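PDB 6BA9: iron aquisition yersiniabactin synthesis enzyme, YbtT from Escherichia coli, which probably hydrolyses thioesters with low specificity, as a type II thioesterase that maintains production of the metallophore yersiniabactin. Local coordinates for residues 2-7 with 45-50; 17-22 with 85-90. The protein carries 1 engineered substitution. One frame throughout, in Å; residues are numbered along the deposited sequence.

Contact 1 of 2, residues 2-7 with 45-50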
loop_
_atom_site.group_PDB
_atom_site.type_symbol
_atom_site.label_atom_id
_atom_site.label_comp_id
_atom_site.label_asym_id
_atom_site.label_seq_id
_atom_site.Cartn_x
_atom_site.Cartn_y
_atom_site.Cartn_z
ATOM N N MET A 2 -4.454 13.975 0.397
ATOM C CA MET A 2 -4.072 12.748 -0.286
ATOM C C MET A 2 -5.202 11.727 -0.305
ATOM O O MET A 2 -5.322 10.964 -1.272
ATOM C CB MET A 2 -2.879 12.084 0.420
ATOM C CG MET A 2 -1.588 12.854 0.403
ATOM S SD MET A 2 -0.403 12.008 1.483
ATOM C CE MET A 2 0.389 10.953 0.299
ATOM N N CYS A 3 -6.025 11.674 0.735
ATOM C CA CYS A 3 -7.044 10.635 0.852
ATOM C C CYS A 3 -8.317 11.015 0.102
ATOM O O CYS A 3 -8.805 12.146 0.212
ATOM C CB CYS A 3 -7.381 10.381 2.316
ATOM S SG CYS A 3 -6.021 9.626 3.233
ATOM N N ILE A 4 -8.842 10.064 -0.667
ATOM C CA ILE A 4 -10.151 10.206 -1.313
ATOM C C ILE A 4 -11.076 9.116 -0.773
ATOM O O ILE A 4 -10.665 7.955 -0.640
ATOM C CB ILE A 4 -10.048 10.180 -2.847
ATOM C CG1 ILE A 4 -9.484 8.862 -3.349
ATOM C CG2 ILE A 4 -9.180 11.320 -3.344
ATOM C CD1 ILE A 4 -9.485 8.709 -4.889
ATOM N N PRO A 5 -12.335 9.433 -0.484
ATOM C CA PRO A 5 -13.254 8.424 0.051
ATOM C C PRO A 5 -13.742 7.479 -1.036
ATOM O O PRO A 5 -14.092 7.907 -2.140
ATOM C CB PRO A 5 -14.412 9.272 0.596
ATOM C CG PRO A 5 -14.401 10.485 -0.255
ATOM C CD PRO A 5 -12.954 10.769 -0.553
ATOM N N LEU A 6 -13.749 6.178 -0.729
ATOM C CA LEU A 6 -14.325 5.165 -1.612
ATOM C C LEU A 6 -15.622 4.597 -1.063
ATOM O O LEU A 6 -16.596 4.439 -1.813
ATOM C CB LEU A 6 -13.344 4.013 -1.865
ATOM C CG LEU A 6 -11.998 4.326 -2.533
ATOM C CD1 LEU A 6 -11.216 3.062 -2.820
ATOM C CD2 LEU A 6 -12.185 5.123 -3.815
ATOM N N TRP A 7 -15.659 4.265 0.225
ATOM C CA TRP A 7 -16.880 3.824 0.893
ATOM C C TRP A 7 -17.158 4.709 2.095
ATOM O O TRP A 7 -16.240 5.022 2.863
ATOM C CB TRP A 7 -16.800 2.394 1.464
ATOM C CG TRP A 7 -16.433 1.296 0.553
ATOM C CD1 TRP A 7 -16.557 1.252 -0.808
ATOM C CD2 TRP A 7 -15.852 0.055 0.941
ATOM N NE1 TRP A 7 -16.086 0.059 -1.278
ATOM C CE2 TRP A 7 -15.645 -0.695 -0.225
ATOM C CE3 TRP A 7 -15.490 -0.495 2.172
ATOM C CZ2 TRP A 7 -15.087 -1.967 -0.202
ATOM C CZ3 TRP A 7 -14.926 -1.748 2.193
ATOM C CH2 TRP A 7 -14.737 -2.478 1.011
ATOM N N LEU A 45 -8.802 5.841 -0.094
ATOM C CA LEU A 45 -7.630 5.505 -0.888
ATOM C C LEU A 45 -6.677 6.695 -0.877
ATOM O O LEU A 45 -7.101 7.849 -1.049
ATOM C CB LEU A 45 -8.039 5.200 -2.341
ATOM C CG LEU A 45 -6.916 4.791 -3.293
ATOM C CD1 LEU A 45 -6.354 3.430 -2.951
ATOM C CD2 LEU A 45 -7.436 4.820 -4.740
ATOM N N VAL A 46 -5.398 6.413 -0.688
ATOM C CA VAL A 46 -4.353 7.438 -0.685
ATOM C C VAL A 46 -3.890 7.674 -2.121
ATOM O O VAL A 46 -3.608 6.721 -2.853
ATOM C CB VAL A 46 -3.175 7.003 0.201
ATOM C CG1 VAL A 46 -2.101 8.079 0.233
ATOM C CG2 VAL A 46 -3.644 6.706 1.609
ATOM N N THR A 47 -3.803 8.942 -2.520
ATOM C CA THR A 47 -3.288 9.339 -3.829
ATOM C C THR A 47 -1.832 9.760 -3.699
ATOM O O THR A 47 -1.517 10.639 -2.891
ATOM C CB THR A 47 -4.063 10.550 -4.346
ATOM O OG1 THR A 47 -5.469 10.305 -4.295
ATOM C CG2 THR A 47 -3.655 10.896 -5.756
ATOM N N TRP A 48 -0.957 9.168 -4.499
ATOM C CA TRP A 48 0.415 9.646 -4.566
ATOM C C TRP A 48 0.470 10.963 -5.349
ATOM O O TRP A 48 -0.150 11.081 -6.418
ATOM C CB TRP A 48 1.311 8.627 -5.255
ATOM C CG TRP A 48 1.428 7.241 -4.640
ATOM C CD1 TRP A 48 1.663 6.096 -5.333
ATOM C CD2 TRP A 48 1.357 6.862 -3.245
ATOM N NE1 TRP A 48 1.751 5.023 -4.476
ATOM C CE2 TRP A 48 1.555 5.458 -3.197
ATOM C CE3 TRP A 48 1.138 7.547 -2.048
ATOM C CZ2 TRP A 48 1.546 4.736 -2.014
ATOM C CZ3 TRP A 48 1.128 6.817 -0.861
ATOM C CH2 TRP A 48 1.334 5.418 -0.866
ATOM N N PRO A 49 1.166 11.979 -4.849
ATOM C CA PRO A 49 1.311 13.218 -5.618
ATOM C C PRO A 49 1.736 12.952 -7.058
ATOM O O PRO A 49 2.500 12.019 -7.363
ATOM C CB PRO A 49 2.371 13.990 -4.823
ATOM C CG PRO A 49 2.137 13.546 -3.403
ATOM C CD PRO A 49 1.766 12.091 -3.509
ATOM N N GLY A 50 1.170 13.757 -7.958
ATOM C CA GLY A 50 1.498 13.730 -9.365
ATOM C C GLY A 50 0.399 13.210 -10.264
ATOM O O GLY A 50 0.593 13.186 -11.488
#
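The indole of Trp-48 receives the end of Met-2 at its edge, near the ring plane, where CE of Met-2 lies 4.2 Å from CE3 of Trp-48; side chains of Cys-20, Pro-21, Met-91 and Val-95 also pack on this tryptophan. The methionine is bent at its last torsion (chi3 92°), which turns the same methyl inward between the ring edge, the proline ring and the valine: CE of Met-2 is 3.8 Å from CG1 of Val-46 and 4.2 Å from CD of Pro-49. Here the N-terminal strand 3-7 runs antiparallel to strand 42-46, probably as the equivalent of β2 of the canonical alpha/beta-hydrolase sheet, here at the edge. Cys-3 and Val-46 form a non-hydrogen-bonded pair, their side chains on the face packed by Leu-70 of helix 63-77. Ile-4 and Leu-45 form the hydrogen-bonded pair on the other face, joined by Ile-4 N to Leu-45 O (2.8 Å) and Leu-45 N to Ile-4 O (2.9 Å). Their side chains run abreast, while CD1 of Leu-6 comes across to CB of Leu-45 at 3.9 Å. At Leu-6 and Trp-7 a classic beta bulge, both residues facing Leu-43, turns the edge strand round a corner. Past the ladder, Thr-47 N donates to Met-2 O over 2.8 Å, approaching from above the carbonyl plane, 37° out of it. The carboxylate of Glu-73 also grips this N-terminal end, one oxygen hydrogen-bonded to Met-2 N and the other to Cys-3 N.

Contact 2 of 2, residues 17-22 with 85-90. Engineered in segment 85-90: Ala-90 (natural residue Ser).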
loop_
_atom_site.group_PDB
_atom_site.type_symbol
_atom_site.label_atom_id
_atom_site.label_comp_id
_atom_site.label_asym_id
_atom_site.label_seq_id
_atom_site.Cartn_x
_atom_site.Cartn_y
_atom_site.Cartn_z
ATOM N N LEU A 17 -10.749 2.501 7.320
ATOM C CA LEU A 17 -9.638 1.802 6.679
ATOM C C LEU A 17 -9.071 2.698 5.580
ATOM O O LEU A 17 -9.811 3.174 4.715
ATOM C CB LEU A 17 -10.134 0.470 6.104
ATOM C CG LEU A 17 -9.193 -0.382 5.267
ATOM C CD1 LEU A 17 -7.996 -0.844 6.053
ATOM C CD2 LEU A 17 -9.951 -1.588 4.718
ATOM N N VAL A 18 -7.763 2.957 5.642
ATOM C CA VAL A 18 -7.042 3.808 4.699
ATOM C C VAL A 18 -6.057 2.937 3.930
ATOM O O VAL A 18 -5.177 2.300 4.532
ATOM C CB VAL A 18 -6.320 4.939 5.441
ATOM C CG1 VAL A 18 -5.454 5.777 4.487
ATOM C CG2 VAL A 18 -7.324 5.839 6.140
ATOM N N MET A 19 -6.214 2.893 2.609
ATOM C CA MET A 19 -5.436 2.015 1.752
ATOM C C MET A 19 -4.397 2.791 0.962
ATOM O O MET A 19 -4.746 3.711 0.213
ATOM C CB MET A 19 -6.354 1.289 0.766
ATOM C CG MET A 19 -5.624 0.406 -0.225
ATOM S SD MET A 19 -4.921 -1.044 0.558
ATOM C CE MET A 19 -4.160 -1.810 -0.853
ATOM N N CYS A 20 -3.144 2.347 1.028
ATOM C CA CYS A 20 -2.031 2.882 0.252
ATOM C C CYS A 20 -1.810 2.018 -0.988
ATOM O O CYS A 20 -1.657 0.785 -0.870
ATOM C CB CYS A 20 -0.766 2.878 1.108
ATOM S SG CYS A 20 -0.872 4.009 2.515
ATOM N N PRO A 21 -1.776 2.604 -2.180
ATOM C CA PRO A 21 -1.703 1.808 -3.407
ATOM C C PRO A 21 -0.280 1.363 -3.749
ATOM O O PRO A 21 0.718 1.800 -3.167
ATOM C CB PRO A 21 -2.248 2.779 -4.453
ATOM C CG PRO A 21 -1.797 4.103 -3.978
ATOM C CD PRO A 21 -1.976 4.032 -2.472
ATOM N N PHE A 22 -0.204 0.465 -4.728
ATOM C CA PHE A 22 1.053 0.003 -5.289
ATOM C C PHE A 22 1.668 1.076 -6.203
ATOM O O PHE A 22 1.048 2.098 -6.536
ATOM C CB PHE A 22 0.826 -1.313 -6.045
ATOM C CG PHE A 22 -0.372 -1.285 -6.962
ATOM C CD1 PHE A 22 -1.581 -1.826 -6.559
ATOM C CD2 PHE A 22 -0.287 -0.687 -8.212
ATOM C CE1 PHE A 22 -2.698 -1.788 -7.405
ATOM C CE2 PHE A 22 -1.401 -0.648 -9.056
ATOM C CZ PHE A 22 -2.591 -1.195 -8.646
ATOM N N LEU A 85 -7.501 1.859 10.697
ATOM C CA LEU A 85 -6.750 0.752 10.119
ATOM C C LEU A 85 -5.964 1.255 8.916
ATOM O O LEU A 85 -6.534 1.891 8.023
ATOM C CB LEU A 85 -7.705 -0.364 9.680
ATOM C CG LEU A 85 -8.599 -0.958 10.781
ATOM C CD1 LEU A 85 -9.627 -1.900 10.168
ATOM C CD2 LEU A 85 -7.759 -1.698 11.788
ATOM N N LEU A 86 -4.661 1.006 8.899
ATOM C CA LEU A 86 -3.809 1.381 7.776
ATOM C C LEU A 86 -3.445 0.136 6.996
ATOM O O LEU A 86 -3.022 -0.853 7.593
ATOM C CB LEU A 86 -2.511 2.016 8.263
ATOM C CG LEU A 86 -2.614 3.446 8.743
ATOM C CD1 LEU A 86 -1.338 3.822 9.514
ATOM C CD2 LEU A 86 -2.800 4.363 7.555
ATOM N N ALA A 87 -3.621 0.169 5.683
ATOM C CA ALA A 87 -3.303 -0.958 4.818
ATOM C C ALA A 87 -2.501 -0.480 3.614
ATOM O O ALA A 87 -2.623 0.666 3.181
ATOM C CB ALA A 87 -4.569 -1.632 4.313
ATOM N N GLY A 88 -1.688 -1.367 3.056
ATOM C CA GLY A 88 -0.998 -1.064 1.816
ATOM C C GLY A 88 -0.558 -2.325 1.123
ATOM O O GLY A 88 -0.298 -3.343 1.772
ATOM N N HIS A 89 -0.480 -2.262 -0.207
ATOM C CA HIS A 89 -0.040 -3.370 -1.046
ATOM C C HIS A 89 1.217 -2.958 -1.800
ATOM O O HIS A 89 1.260 -1.882 -2.412
ATOM C CB HIS A 89 -1.135 -3.748 -2.048
ATOM C CG HIS A 89 -0.846 -5.001 -2.812
ATOM N ND1 HIS A 89 -0.825 -6.256 -2.229
ATOM C CD2 HIS A 89 -0.558 -5.189 -4.124
ATOM C CE1 HIS A 89 -0.573 -7.161 -3.160
ATOM N NE2 HIS A 89 -0.395 -6.540 -4.312
ATOM N N ALA A 90 2.230 -3.814 -1.761
ATOM C CA ALA A 90 3.500 -3.596 -2.469
ATOM C C ALA A 90 4.098 -2.278 -1.980
ATOM O O ALA A 90 4.261 -2.119 -0.760
ATOM C CB ALA A 90 3.311 -3.772 -3.979
#
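Two parallel strands, 16-20 and 84-89, lie side by side in the middle of the alpha/beta-hydrolase sheet, residues 17-20 running at 22° to 85-89. Strand 84-89 leads into the nucleophile elbow of this fold: Ala-90, an engineered replacement for the natural serine, sits with positive phi (58°) at the N-cap of helix 91-105, consistent with the family's nucleophile position. Val-18 N to Leu-85 O (2.9 Å), Ala-87 N to Val-18 O and Cys-20 N to Ala-87 O join the strands; a weak, long hydrogen bond from His-89 N to Cys-20 O (3.3 Å) ends the ladder. On one face CD1 of Leu-17 reaches over to CB of Leu-85 (3.7 Å) and meets CB of Ala-87. SD of Met-19 covers that same CB of Ala-87 at 3.8 Å. With its chain bent at chi2 (70°), Met-19 follows the histidine CB outward, its CE 3.8 Å from CB of His-89. Cys-20 and Leu-86 lie on the opposite face, where CD2 of Leu-86 touches CB of Val-18 and helix 91-105 covers the leucine. Gly-88 lets the strands close to 4.4 Å between its CA and that of Cys-20. Both His-89 ring nitrogens are hydrogen-bonded, ND1 with Ser-116 OG and NE2 with His-226 O, while CD1 of Phe-22 comes to the imidazole edge, near its plane, 4.3 Å from CD2 of His-89. CB of Phe-22 rests 4.1 Å from CB of Ala-90.

How the contacts relate
The two contacts lie about 10 Å apart, centre to centre, in one seven-stranded sheet. Across it the order is 3-7, 42-46, 16-20, 84-89, so contact 1 joins the edge strand to its neighbour and contact 2 joins the next two. Strands 42-46 and 16-20 bridge them directly: Val-46 N lies 2.9 Å from Met-19 O, a probable hydrogen bond. Along the chain the segments alternate, 2-7, 17-22, 45-50, 85-90, so neither pair closes before the other begins. The centre of contact 2 lies about 4 Å from the centre of the chain; this contact puts the probable nucleophile position at the C-terminal end of a central strand, while contact 1 completes the sheet at its antiparallel edge.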